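Ddb_g0293866 (Dictyostelium discoideum, PDB 5LW6) probably binds poly-ADP-ribose and may act as a DNA damage sensor, and this chain is its ADP-ribose-binding macrodomain. Local coordinates at residues K52-A57 against E89-I94; F58-T63 against D72-S77; F66-D71 against L218-N223; K95-V100 against L141-F146; E131-L136 against T157-Q162. All blocks are in the same frame, centred on the assembly; numbering follows the deposited sequence.

How the interactions relate
Interactions 1 and 2 both meet interaction 4 across the macrodomain sheet, and interaction 2 also meets interaction 3. Interactions 1 and 4 have centres 10 Å apart and meet through Leu56 N and Lys95 O, at 2.8 Å. Interactions 2 and 3 are 8 Å apart between centres. Ser62 OG meets Val220 O at 2.8 Å there. Phe58 ties interaction 2 to interaction 4 through the strand pairing. Interaction 5 touches none of the others; its nearest atoms are about 6 Å from interactions 3 and 4. Interactions 2, 3 and 5 use chain just past the C-terminal ends of parallel strands, the side where macrodomains generally bind ADP-ribose. Interaction 1 lies at the far end, its centre 27 Å from that of interaction 3.

Interaction 1 (K52-A57 against E89-I94); sequences KERSLA and EKEDDI
A partly buried salt-bridge network of Arg54, Glu91 and Asp93 ties the start of strand 55-59 to the loop that leads into strand 95-101. The acidic residues sit on a type I turn from Glu91 to Ile94. Asp93 CG stands between its backbone N and carbonyl carbon (chi1 68°), which puts the carboxylate beside Arg54. Arg54 grips it side-on. Arg54 NE reaches Asp93 OD2 at 2.8 Å and Arg54 NH2 reaches Asp93 OD1 at 2.7 Å. Both oxygens use their syn lone pairs, and the guanidinium and carboxylate planes are only 19° apart. Asp93 OD2 also accepts from Arg54 N, at 3.1 Å on the anti side. At the guanidinium edge, Arg54 NH2 donates to Glu91 OE2 at 2.8 Å; the bond from NH1 is weak. Ile94 CG1 lies over one guanidinium face, 3.6 Å from Arg54 NE. Asp253 of helix 237-253 forms a further salt bridge with Arg54 NH1. A leucine in place of Arg54 has no guanidinium, which would probably leave the carboxylates of Glu91 and Asp93 without their shared counter-charge. A water donates to Lys52 O at 2.9 Å and to Asp93 OD2 at 2.7 Å.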
# COMPACT_ATOMS: atom_id res chain seq x y z
N LYS A 52 13.47 -4.67 11.67
CA LYS A 52 13.30 -3.89 10.49
C LYS A 52 12.80 -4.77 9.33
O LYS A 52 13.00 -4.46 8.16
CB LYS A 52 14.57 -3.15 10.17
CG LYS A 52 14.84 -2.10 11.24
CD LYS A 52 16.18 -1.47 11.05
CE LYS A 52 16.30 -0.26 11.97
NZ LYS A 52 17.72 -0.05 12.44
N GLU A 53 12.20 -5.90 9.65
CA GLU A 53 11.74 -6.85 8.63
C GLU A 53 10.78 -6.15 7.61
O GLU A 53 9.94 -5.33 8.02
CB GLU A 53 11.05 -8.07 9.20
CG GLU A 53 9.61 -7.93 9.45
CD GLU A 53 8.82 -9.23 9.73
OE1 GLU A 53 9.37 -10.37 9.75
OE2 GLU A 53 7.60 -9.06 9.91
N ARG A 54 10.99 -6.45 6.32
CA ARG A 54 10.22 -5.82 5.24
C ARG A 54 8.90 -6.56 5.05
O ARG A 54 8.65 -7.18 3.99
CB ARG A 54 11.04 -5.73 4.01
CG ARG A 54 12.11 -4.67 4.08
CD ARG A 54 13.06 -4.69 2.87
NE ARG A 54 13.82 -5.89 2.89
CZ ARG A 54 14.77 -6.18 2.03
NH1 ARG A 54 15.03 -5.34 1.03
NH2 ARG A 54 15.48 -7.30 2.19
N SER A 55 8.00 -6.48 6.04
CA SER A 55 6.72 -7.20 5.97
C SER A 55 5.67 -6.07 5.74
O SER A 55 5.51 -5.22 6.60
CB SER A 55 6.36 -7.97 7.23
OG SER A 55 6.62 -7.28 8.42
N LEU A 56 5.03 -6.07 4.59
CA LEU A 56 4.11 -5.01 4.15
C LEU A 56 2.75 -5.56 3.83
O LEU A 56 2.64 -6.43 2.99
CB LEU A 56 4.61 -4.32 2.90
CG LEU A 56 3.70 -3.27 2.29
CD1 LEU A 56 3.50 -2.05 3.16
CD2 LEU A 56 4.29 -2.95 0.92
N ALA A 57 1.71 -4.97 4.45
CA ALA A 57 0.34 -5.20 4.13
C ALA A 57 -0.14 -4.04 3.32
O ALA A 57 0.06 -2.89 3.73
CB ALA A 57 -0.49 -5.32 5.39
N GLU A 89 15.41 -11.57 -5.01
CA GLU A 89 15.50 -13.01 -4.87
C GLU A 89 16.43 -13.35 -3.63
O GLU A 89 17.45 -12.73 -3.42
CB GLU A 89 16.07 -13.66 -6.15
CG GLU A 89 17.50 -13.22 -6.45
CD GLU A 89 18.29 -14.19 -7.41
OE1 GLU A 89 17.67 -15.09 -8.03
OE2 GLU A 89 19.53 -14.01 -7.55
N LYS A 90 16.06 -14.31 -2.85
CA LYS A 90 16.94 -14.72 -1.73
C LYS A 90 16.88 -13.82 -0.51
O LYS A 90 17.65 -14.04 0.39
CB LYS A 90 18.42 -14.78 -2.12
CG LYS A 90 18.73 -15.71 -3.29
CD LYS A 90 20.23 -15.86 -3.57
CE LYS A 90 20.38 -16.89 -4.68
NZ LYS A 90 21.78 -17.16 -5.13
N GLU A 91 16.04 -12.79 -0.49
CA GLU A 91 15.90 -11.95 0.70
C GLU A 91 14.67 -12.42 1.43
O GLU A 91 13.55 -12.01 1.12
CB GLU A 91 15.83 -10.50 0.31
CG GLU A 91 17.20 -10.00 -0.12
CD GLU A 91 17.20 -8.65 -0.80
OE1 GLU A 91 17.45 -8.56 -2.03
OE2 GLU A 91 17.01 -7.64 -0.10
N ASP A 92 14.84 -13.27 2.42
CA ASP A 92 13.70 -13.93 3.04
C ASP A 92 13.02 -13.09 4.10
O ASP A 92 12.07 -13.53 4.64
CB ASP A 92 14.18 -15.24 3.68
CG ASP A 92 14.90 -16.16 2.68
OD1 ASP A 92 14.59 -16.07 1.46
OD2 ASP A 92 15.76 -17.00 3.14
N ASP A 93 13.48 -11.86 4.41
CA ASP A 93 12.75 -11.02 5.35
C ASP A 93 11.46 -10.39 4.77
O ASP A 93 10.62 -9.88 5.51
CB ASP A 93 13.61 -9.89 5.94
CG ASP A 93 13.98 -8.86 4.92
OD1 ASP A 93 14.69 -9.22 3.97
OD2 ASP A 93 13.58 -7.67 5.10
N ILE A 94 11.38 -10.35 3.45
CA ILE A 94 10.34 -9.70 2.74
C ILE A 94 9.11 -10.56 2.77
O ILE A 94 9.11 -11.78 2.52
CB ILE A 94 10.77 -9.49 1.27
CG1 ILE A 94 11.88 -8.46 1.18
CG2 ILE A 94 9.58 -9.02 0.49
CD1 ILE A 94 12.60 -8.40 -0.14
O HOH W 1 14.91 -5.76 6.44

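Interaction 2 (F58-T63 against D72-S77); sequences FPFIST and DATEIS
Phe60 pushes the edge of its ring against Ala73, Thr74 and Ser77 of helix 70-87, and this is the tight part of the contact. Its CG is anti to the backbone N (chi1 -173°), which carries the ring to the helix. Phe60 CZ comes to 3.3 Å from Thr74 OG1. Next to it, Phe60 CE1 lies 3.6 Å from Ala73 O and 3.7 Å from Ser77 CB. The hydroxyl of Thr74 is hydrogen-bonded to Ile70 O, so its polar need is met within the helix. One ring face is covered by Thr63 CG2 of the same turn, over its centre. Thr63 CG2 also touches Ala73 CB, at 3.6 Å. Contact thins out beyond this: Ile61 O only comes to 4.5 Å from Ala73 CB. The loose side does not open to water, since all the touching residues are buried. In the type II turn from Phe60 to Thr63, Phe60 O accepts from Thr63 N and, at 2.8 Å, from Thr63 OG1. The contact joins the turn after strand 55-59 to helix 70-87, within the beta-alpha-beta unit that strand 95-101 completes. No hydrogen bond crosses between the two segments, so their contact probably rests mainly on shape fit and burial of the ring.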
# COMPACT_ATOMS: atom_id res chain seq x y z
N PHE A 58 -0.70 -4.30 2.14
CA PHE A 58 -1.02 -3.17 1.25
C PHE A 58 -2.25 -3.47 0.47
O PHE A 58 -2.56 -4.62 0.29
CB PHE A 58 0.14 -2.81 0.31
CG PHE A 58 0.55 -3.89 -0.65
CD1 PHE A 58 1.36 -4.93 -0.24
CD2 PHE A 58 0.12 -3.85 -1.96
CE1 PHE A 58 1.73 -5.93 -1.13
CE2 PHE A 58 0.51 -4.83 -2.89
CZ PHE A 58 1.35 -5.88 -2.46
N PRO A 59 -3.01 -2.43 0.09
CA PRO A 59 -4.18 -2.66 -0.71
C PRO A 59 -3.86 -2.92 -2.20
O PRO A 59 -2.74 -2.70 -2.65
CB PRO A 59 -4.96 -1.34 -0.49
CG PRO A 59 -3.90 -0.34 -0.48
CD PRO A 59 -2.77 -0.99 0.33
N PHE A 60 -4.86 -3.46 -2.91
CA PHE A 60 -4.84 -3.62 -4.37
C PHE A 60 -5.13 -2.23 -4.93
O PHE A 60 -6.29 -1.80 -5.08
CB PHE A 60 -5.86 -4.67 -4.73
CG PHE A 60 -5.90 -5.10 -6.16
CD1 PHE A 60 -4.86 -4.86 -7.03
CD2 PHE A 60 -7.00 -5.91 -6.62
CE1 PHE A 60 -4.87 -5.33 -8.33
CE2 PHE A 60 -7.01 -6.36 -7.96
CZ PHE A 60 -5.97 -6.05 -8.81
N ILE A 61 -4.05 -1.49 -5.13
CA ILE A 61 -4.13 -0.03 -5.22
C ILE A 61 -5.12 0.41 -6.28
O ILE A 61 -5.08 -0.09 -7.41
CB ILE A 61 -2.73 0.58 -5.44
CG1 ILE A 61 -1.73 0.02 -4.37
CG2 ILE A 61 -2.83 2.08 -5.60
CD1 ILE A 61 -0.34 0.60 -4.56
N SER A 62 -6.04 1.29 -5.85
CA SER A 62 -7.02 2.03 -6.70
C SER A 62 -8.19 1.20 -7.19
O SER A 62 -9.01 1.71 -7.94
CB SER A 62 -6.31 2.68 -7.88
OG SER A 62 -5.47 3.70 -7.35
N THR A 63 -8.31 -0.05 -6.78
CA THR A 63 -9.30 -0.93 -7.36
C THR A 63 -10.65 -0.85 -6.75
O THR A 63 -11.63 -1.35 -7.33
CB THR A 63 -8.90 -2.41 -7.33
OG1 THR A 63 -8.68 -2.88 -6.02
CG2 THR A 63 -7.65 -2.62 -8.16
N ASP A 72 -6.39 -3.63 -15.98
CA ASP A 72 -5.17 -2.81 -16.04
C ASP A 72 -4.43 -2.82 -14.68
O ASP A 72 -3.19 -3.01 -14.62
CB ASP A 72 -5.47 -1.36 -16.45
CG ASP A 72 -5.96 -1.23 -17.90
OD1 ASP A 72 -5.69 -2.14 -18.73
OD2 ASP A 72 -6.58 -0.16 -18.22
N ALA A 73 -5.18 -2.68 -13.60
CA ALA A 73 -4.62 -2.71 -12.23
C ALA A 73 -4.00 -4.05 -11.90
O ALA A 73 -3.04 -4.15 -11.18
CB ALA A 73 -5.66 -2.39 -11.18
N THR A 74 -4.59 -5.11 -12.38
CA THR A 74 -4.04 -6.44 -12.12
C THR A 74 -2.71 -6.61 -12.79
O THR A 74 -1.76 -7.09 -12.20
CB THR A 74 -5.02 -7.53 -12.59
OG1 THR A 74 -6.25 -7.37 -11.86
CG2 THR A 74 -4.42 -8.95 -12.44
N GLU A 75 -2.61 -6.21 -14.06
CA GLU A 75 -1.36 -6.39 -14.80
C GLU A 75 -0.25 -5.54 -14.16
O GLU A 75 0.91 -5.98 -13.99
CB GLU A 75 -1.59 -6.01 -16.28
CG GLU A 75 -0.59 -5.06 -16.92
CD GLU A 75 -1.19 -4.45 -18.17
OE1 GLU A 75 -1.88 -5.21 -18.93
OE2 GLU A 75 -0.96 -3.23 -18.37
N ILE A 76 -0.58 -4.30 -13.81
CA ILE A 76 0.41 -3.39 -13.24
C ILE A 76 0.86 -3.90 -11.87
O ILE A 76 2.05 -4.01 -11.64
CB ILE A 76 -0.14 -1.98 -13.14
CG1 ILE A 76 -0.22 -1.36 -14.51
CG2 ILE A 76 0.71 -1.08 -12.23
CD1 ILE A 76 -1.16 -0.19 -14.55
N SER A 77 -0.08 -4.26 -11.01
CA SER A 77 0.18 -4.75 -9.70
C SER A 77 1.08 -6.00 -9.80
O SER A 77 2.11 -6.12 -9.13
CB SER A 77 -1.20 -5.20 -9.06
OG SER A 77 -0.96 -5.67 -7.79

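Interaction 3 (F66-D71 against L218-N223); sequences FGFNID and LGVNMN
The first torsions of Asn221 and Phe66 bring them together. In Asn221, CG stands anti to the backbone N (chi1 174°), and in Phe66, CG lies beside the backbone N (chi1 -77°). The Asn221 side chain is thereby laid across the Phe66 ring. Asn221 CB sits over one ring face, 3.9 Å from the Phe66 centroid, as a CH-pi contact. Asn221 OD1 lies above the ring on the same side as CB, 3.4 Å from Phe66 CD1. It also accepts from Asn223 N, closing an Asx turn, and Asn221 ND2 bonds back to Asn223 O at 2.9 Å. Met222 N donates to Phe66 O at 2.7 Å in the carbonyl plane. Further on, Val220 CG1 meets the edge of the Phe68 ring, 3.8 Å from Phe68 CE2. Met222, a selenomethionine substituted in the crystallised protein, places SE obliquely to the Phe68 ring, 4.9 Å from the centroid, as a Met-aromatic contact. Ala237 and Leu241 of helix 237-253 also pack on Phe68. The contact joins the lead-in to helix 70-87 with the loop after strand 213-217. One backbone bond and packing on the two phenylalanine rings bridge the loops, while the Asn221 amide, bonded at both ends to Asn223, is likely to be held against turning.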
# COMPACT_ATOMS: atom_id res chain seq x y z
N PHE A 66 -11.72 3.85 -5.75
CA PHE A 66 -11.14 4.66 -6.85
C PHE A 66 -11.47 4.23 -8.26
O PHE A 66 -11.22 4.96 -9.27
CB PHE A 66 -9.62 4.77 -6.67
CG PHE A 66 -9.21 5.76 -5.60
CD1 PHE A 66 -10.13 6.30 -4.72
CD2 PHE A 66 -7.88 6.10 -5.42
CE1 PHE A 66 -9.75 7.18 -3.71
CE2 PHE A 66 -7.47 6.96 -4.39
CZ PHE A 66 -8.41 7.51 -3.52
N GLY A 67 -11.97 3.03 -8.39
CA GLY A 67 -12.50 2.63 -9.64
C GLY A 67 -11.53 2.40 -10.77
O GLY A 67 -11.92 2.43 -11.93
N PHE A 68 -10.28 2.04 -10.48
CA PHE A 68 -9.33 1.85 -11.54
C PHE A 68 -9.72 0.58 -12.27
O PHE A 68 -10.18 -0.37 -11.66
CB PHE A 68 -7.92 1.68 -11.00
CG PHE A 68 -6.86 2.04 -11.97
CD1 PHE A 68 -6.43 1.14 -12.89
CD2 PHE A 68 -6.26 3.31 -11.97
CE1 PHE A 68 -5.45 1.50 -13.80
CE2 PHE A 68 -5.23 3.63 -12.83
CZ PHE A 68 -4.83 2.73 -13.76
N ASN A 69 -9.57 0.59 -13.58
CA ASN A 69 -9.86 -0.58 -14.40
C ASN A 69 -9.13 -1.82 -13.87
O ASN A 69 -7.92 -1.81 -13.68
CB ASN A 69 -9.48 -0.30 -15.84
CG ASN A 69 -9.62 -1.50 -16.73
OD1 ASN A 69 -8.75 -2.32 -16.80
ND2 ASN A 69 -10.73 -1.60 -17.42
N ILE A 70 -9.87 -2.86 -13.54
CA ILE A 70 -9.28 -3.97 -12.81
C ILE A 70 -8.31 -4.77 -13.69
O ILE A 70 -7.28 -5.23 -13.18
CB ILE A 70 -10.35 -4.86 -12.21
CG1 ILE A 70 -11.03 -4.03 -11.10
CG2 ILE A 70 -9.80 -6.11 -11.55
CD1 ILE A 70 -12.34 -4.63 -10.73
N ASP A 71 -8.65 -5.01 -14.96
CA ASP A 71 -7.70 -5.69 -15.86
C ASP A 71 -6.35 -4.96 -15.84
O ASP A 71 -5.29 -5.61 -15.75
CB ASP A 71 -8.24 -5.68 -17.29
CG ASP A 71 -9.49 -6.58 -17.47
OD1 ASP A 71 -9.61 -7.60 -16.69
OD2 ASP A 71 -10.33 -6.31 -18.44
N LEU A 218 -0.94 7.40 -2.43
CA LEU A 218 -1.77 8.26 -3.23
C LEU A 218 -1.86 7.65 -4.67
O LEU A 218 -1.15 8.03 -5.60
CB LEU A 218 -1.21 9.69 -3.22
CG LEU A 218 -1.73 10.52 -2.05
CD1 LEU A 218 -1.26 10.00 -0.73
CD2 LEU A 218 -1.27 11.94 -2.24
N GLY A 219 -2.70 6.63 -4.80
CA GLY A 219 -2.91 5.98 -6.08
C GLY A 219 -3.84 6.88 -6.92
O GLY A 219 -4.39 7.87 -6.45
N VAL A 220 -4.06 6.44 -8.14
CA VAL A 220 -4.82 7.14 -9.13
C VAL A 220 -6.31 6.89 -8.90
O VAL A 220 -6.75 5.77 -8.79
CB VAL A 220 -4.39 6.67 -10.52
CG1 VAL A 220 -5.29 7.25 -11.59
CG2 VAL A 220 -2.94 7.02 -10.79
N ASN A 221 -7.06 7.98 -8.77
CA ASN A 221 -8.51 7.87 -8.66
C ASN A 221 -9.18 8.11 -10.00
O ASN A 221 -8.90 9.06 -10.70
CB ASN A 221 -9.05 8.95 -7.71
CG ASN A 221 -10.55 8.96 -7.68
OD1 ASN A 221 -11.15 7.91 -7.52
ND2 ASN A 221 -11.17 10.15 -7.84
N MSE A 222 -10.08 7.22 -10.30
CA MSE A 222 -10.87 7.34 -11.49
C MSE A 222 -12.32 7.70 -11.22
O MSE A 222 -13.08 7.90 -12.19
CB MSE A 222 -10.94 6.00 -12.26
CG MSE A 222 -9.57 5.40 -12.61
SE MSE A 222 -8.45 6.44 -13.73
CE MSE A 222 -9.62 6.35 -15.34
N ASN A 223 -12.74 7.73 -9.94
CA ASN A 223 -14.15 7.88 -9.51
C ASN A 223 -14.50 9.37 -9.38
O ASN A 223 -14.01 10.03 -8.45
CB ASN A 223 -14.33 7.15 -8.16
CG ASN A 223 -15.73 7.21 -7.64
OD1 ASN A 223 -16.55 8.00 -8.14
ND2 ASN A 223 -16.01 6.39 -6.63

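Interaction 4 (K95-V100 against L141-F146); sequences KLKMMV and LGCKLF
Two lysine ammonium groups reach from strand 95-101 to backbone carbonyls of the loop before strand 145-149. Lys97 NZ donates to Leu141 O at 2.6 Å, the donor tilted slightly from the carbonyl plane. Lys95 NZ donates to Gly142 O at 3.0 Å, from above the carbonyl plane. The Lys97 chain runs extended beyond CG, which lets it span the gap, whereas Lys95 bends at its far torsions (chi3 33°). A glutamine in place of Lys97 is shorter and uncharged, and would probably leave Leu141 O without its ammonium partner. Both strands belong to the mixed sheet of the macrodomain, where strand 55-59 runs between them. The contact thus bridges over that strand, and Ala57 of it touches both Met99 and Cys143. Van der Waals packing adds to the polar bonds, with Lys97 CD 3.9 Å from Cys143 SG. The apolar contacts are those of Met99, also a selenomethionine, with Leu141 and Phe146. Met99 SE touches Leu141 CD1 at 4.0 Å. The Met-aromatic contact is made with Phe146. Met99 CE lies 3.7 Å from Phe146 CZ, and Met99 SE is 4.8 Å from the ring centroid, oblique to it. Phe139 meets the same Phe146 ring, their planes about 35° apart.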
# COMPACT_ATOMS: atom_id res chain seq x y z
N LYS A 95 8.00 -9.95 3.15
CA LYS A 95 6.70 -10.58 3.14
C LYS A 95 5.72 -9.54 2.63
O LYS A 95 5.63 -8.43 3.19
CB LYS A 95 6.34 -11.04 4.56
CG LYS A 95 5.18 -11.93 4.59
CD LYS A 95 5.16 -12.75 5.91
CE LYS A 95 5.73 -12.03 7.15
NZ LYS A 95 4.70 -11.69 8.20
N LEU A 96 5.01 -9.90 1.57
CA LEU A 96 4.04 -8.98 0.94
C LEU A 96 2.66 -9.58 1.05
O LEU A 96 2.46 -10.79 0.70
CB LEU A 96 4.39 -8.73 -0.54
CG LEU A 96 5.72 -8.07 -0.88
CD1 LEU A 96 5.87 -7.86 -2.37
CD2 LEU A 96 5.91 -6.79 -0.12
N LYS A 97 1.73 -8.84 1.62
CA LYS A 97 0.36 -9.28 1.77
C LYS A 97 -0.52 -8.27 1.17
O LYS A 97 -0.65 -7.15 1.68
CB LYS A 97 -0.02 -9.52 3.24
CG LYS A 97 0.90 -10.57 3.87
CD LYS A 97 0.35 -11.13 5.16
CE LYS A 97 1.29 -12.21 5.74
NZ LYS A 97 0.77 -12.60 7.07
N MSE A 98 -1.17 -8.65 0.08
CA MSE A 98 -2.00 -7.69 -0.62
C MSE A 98 -3.42 -7.96 -0.23
O MSE A 98 -3.97 -9.03 -0.40
CB MSE A 98 -1.85 -7.72 -2.10
CG MSE A 98 -2.64 -6.65 -2.80
SE MSE A 98 -2.31 -6.63 -4.75
CE MSE A 98 -3.43 -8.05 -5.08
N MSE A 99 -4.10 -6.94 0.23
CA MSE A 99 -5.44 -7.06 0.74
C MSE A 99 -6.41 -6.72 -0.37
O MSE A 99 -6.39 -5.63 -0.89
CB MSE A 99 -5.64 -6.06 1.91
CG MSE A 99 -4.61 -6.38 3.01
SE MSE A 99 -4.69 -5.15 4.53
CE MSE A 99 -3.79 -3.56 3.67
N VAL A 100 -7.29 -7.62 -0.71
CA VAL A 100 -8.25 -7.47 -1.78
C VAL A 100 -9.69 -7.55 -1.24
O VAL A 100 -10.05 -8.49 -0.52
CB VAL A 100 -8.01 -8.54 -2.90
CG1 VAL A 100 -9.08 -8.47 -3.97
CG2 VAL A 100 -6.60 -8.49 -3.47
N LEU A 141 -2.25 -8.91 10.48
CA LEU A 141 -1.69 -9.85 9.49
C LEU A 141 -0.21 -10.05 9.66
O LEU A 141 0.40 -10.63 8.79
CB LEU A 141 -1.98 -9.35 8.07
CG LEU A 141 -3.46 -9.05 7.81
CD1 LEU A 141 -3.51 -8.50 6.40
CD2 LEU A 141 -4.33 -10.27 7.90
N GLY A 142 0.37 -9.51 10.72
CA GLY A 142 1.76 -9.74 11.04
C GLY A 142 2.74 -8.92 10.20
O GLY A 142 3.86 -9.41 9.90
N CYS A 143 2.36 -7.71 9.80
CA CYS A 143 3.22 -6.91 8.93
C CYS A 143 3.63 -5.67 9.68
O CYS A 143 2.79 -5.05 10.32
CB CYS A 143 2.51 -6.50 7.66
SG CYS A 143 2.21 -7.95 6.54
N LYS A 144 4.91 -5.33 9.61
CA LYS A 144 5.43 -4.18 10.26
C LYS A 144 5.09 -2.85 9.58
O LYS A 144 5.13 -1.77 10.24
CB LYS A 144 6.94 -4.31 10.48
CG LYS A 144 7.22 -5.37 11.52
CD LYS A 144 8.70 -5.31 11.90
CE LYS A 144 9.13 -6.54 12.74
NZ LYS A 144 8.66 -6.23 14.10
N LEU A 145 4.75 -2.92 8.29
CA LEU A 145 4.39 -1.77 7.51
C LEU A 145 2.95 -2.00 6.98
O LEU A 145 2.62 -3.04 6.48
CB LEU A 145 5.31 -1.46 6.32
CG LEU A 145 6.78 -1.19 6.70
CD1 LEU A 145 7.44 -2.54 6.76
CD2 LEU A 145 7.46 -0.29 5.65
N PHE A 146 2.10 -0.99 7.18
CA PHE A 146 0.69 -1.09 6.79
C PHE A 146 0.38 0.10 5.90
O PHE A 146 0.52 1.23 6.35
CB PHE A 146 -0.21 -1.08 8.03
CG PHE A 146 -1.66 -1.35 7.70
CD1 PHE A 146 -2.51 -0.33 7.30
CD2 PHE A 146 -2.14 -2.61 7.70
CE1 PHE A 146 -3.83 -0.56 6.94
CE2 PHE A 146 -3.46 -2.88 7.39
CZ PHE A 146 -4.31 -1.90 6.97

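Interaction 5 (E131-L136 against T157-Q162); sequences ENSNSL and TPQNKQ
The amide of Gln162 has Leu136 over one face: Leu136 CD2 lies 3.5 Å from Gln162 NE2 and 3.8 Å from Gln162 CD. The two side chains cross at about a right angle. A second flat group, the peptide carbonyl of Gln159, is met in its own plane. Ser133 OG donates to Gln159 O there, on a lone pair, at 2.8 Å. The hydroxyl of Ser133 stands between its backbone N and carbonyl carbon (chi1 72°), which turns it toward this oxygen. Ser133 OG also lies 3.5 Å from Gln159 CB. Asn134 CB lies 4.0 Å from Gln162 CB. The loop bearing these residues keeps its shape through a type I turn from Asn132 to Ser135. Within it Asn132 OD1 accepts from Asn134 N at 2.8 Å, an Asx turn. On the other side Asn160 OD1 accepts from Thr157 N, at 2.7 Å, and fixes the bend before the helix. Lys161 pairs with Glu165 one turn on. Much of the contact is at the surface. It joins the loop after strand 125-130 to the start of helix 161-167, which follows strand 145-149, and Phe139 of the intervening chain also packs on Gln162.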
# COMPACT_ATOMS: atom_id res chain seq x y z
N GLU A 131 -13.37 -8.13 3.87
CA GLU A 131 -14.74 -7.86 3.51
C GLU A 131 -14.92 -6.51 2.84
O GLU A 131 -15.61 -6.42 1.83
CB GLU A 131 -15.62 -7.99 4.76
CG GLU A 131 -17.05 -7.55 4.56
CD GLU A 131 -17.86 -8.58 3.79
OE1 GLU A 131 -17.45 -9.77 3.76
OE2 GLU A 131 -18.93 -8.18 3.26
N ASN A 132 -14.32 -5.48 3.41
CA ASN A 132 -14.40 -4.08 2.89
C ASN A 132 -13.27 -3.27 3.43
O ASN A 132 -12.52 -3.78 4.26
CB ASN A 132 -15.70 -3.38 3.22
CG ASN A 132 -15.96 -3.28 4.70
OD1 ASN A 132 -15.29 -2.56 5.42
ND2 ASN A 132 -16.92 -4.09 5.17
N SER A 133 -13.10 -2.04 2.96
CA SER A 133 -11.90 -1.28 3.34
C SER A 133 -11.79 -0.96 4.83
O SER A 133 -10.71 -0.58 5.31
CB SER A 133 -11.83 0.05 2.53
OG SER A 133 -12.82 0.94 2.99
N ASN A 134 -12.89 -1.11 5.58
CA ASN A 134 -12.85 -0.80 7.02
C ASN A 134 -12.90 -2.05 7.91
O ASN A 134 -13.01 -1.91 9.09
CB ASN A 134 -13.96 0.18 7.40
CG ASN A 134 -13.65 1.60 6.89
OD1 ASN A 134 -14.39 2.16 6.09
ND2 ASN A 134 -12.58 2.12 7.31
N SER A 135 -12.74 -3.23 7.33
CA SER A 135 -12.86 -4.46 8.10
C SER A 135 -11.79 -4.62 9.14
O SER A 135 -10.64 -4.39 8.84
CB SER A 135 -12.72 -5.73 7.21
OG SER A 135 -13.84 -5.85 6.39
N LEU A 136 -12.15 -5.16 10.32
CA LEU A 136 -11.13 -5.31 11.33
C LEU A 136 -10.12 -6.38 11.06
O LEU A 136 -8.99 -6.35 11.64
CB LEU A 136 -11.75 -5.52 12.74
CG LEU A 136 -12.24 -4.22 13.39
CD1 LEU A 136 -12.97 -4.53 14.69
CD2 LEU A 136 -11.09 -3.27 13.71
N THR A 157 -10.01 9.41 5.36
CA THR A 157 -11.07 9.31 4.37
C THR A 157 -12.15 8.37 4.90
O THR A 157 -11.87 7.65 5.85
CB THR A 157 -10.57 8.73 3.01
OG1 THR A 157 -10.50 7.32 3.09
CG2 THR A 157 -9.22 9.23 2.63
N PRO A 158 -13.35 8.35 4.26
CA PRO A 158 -14.34 7.41 4.75
C PRO A 158 -13.90 5.94 4.62
O PRO A 158 -14.35 5.06 5.38
CB PRO A 158 -15.55 7.69 3.87
CG PRO A 158 -15.36 9.07 3.42
CD PRO A 158 -13.90 9.18 3.16
N GLN A 159 -13.01 5.68 3.65
CA GLN A 159 -12.51 4.31 3.44
C GLN A 159 -11.43 3.84 4.40
O GLN A 159 -11.12 2.63 4.42
CB GLN A 159 -11.97 4.20 2.02
CG GLN A 159 -13.09 4.12 0.99
CD GLN A 159 -13.85 5.42 0.78
OE1 GLN A 159 -13.29 6.51 0.66
NE2 GLN A 159 -15.14 5.31 0.76
N ASN A 160 -10.81 4.76 5.11
CA ASN A 160 -9.82 4.38 6.16
C ASN A 160 -10.15 4.96 7.51
O ASN A 160 -9.33 5.06 8.38
CB ASN A 160 -8.39 4.69 5.71
CG ASN A 160 -8.13 6.14 5.48
OD1 ASN A 160 -8.89 7.01 5.93
ND2 ASN A 160 -7.04 6.43 4.81
N LYS A 161 -11.43 5.23 7.70
CA LYS A 161 -11.93 5.68 8.99
C LYS A 161 -11.51 4.80 10.13
O LYS A 161 -11.07 5.26 11.17
CB LYS A 161 -13.48 5.75 8.87
CG LYS A 161 -14.21 6.14 10.15
CD LYS A 161 -15.71 6.18 9.84
CE LYS A 161 -16.55 6.87 10.95
NZ LYS A 161 -16.31 6.26 12.27
N GLN A 162 -11.59 3.49 9.92
CA GLN A 162 -11.34 2.52 11.05
C GLN A 162 -9.90 2.54 11.49
O GLN A 162 -9.61 2.62 12.65
CB GLN A 162 -11.76 1.12 10.66
CG GLN A 162 -11.48 0.04 11.64
CD GLN A 162 -12.24 0.24 12.95
OE1 GLN A 162 -13.45 0.53 12.97
NE2 GLN A 162 -11.52 0.17 14.04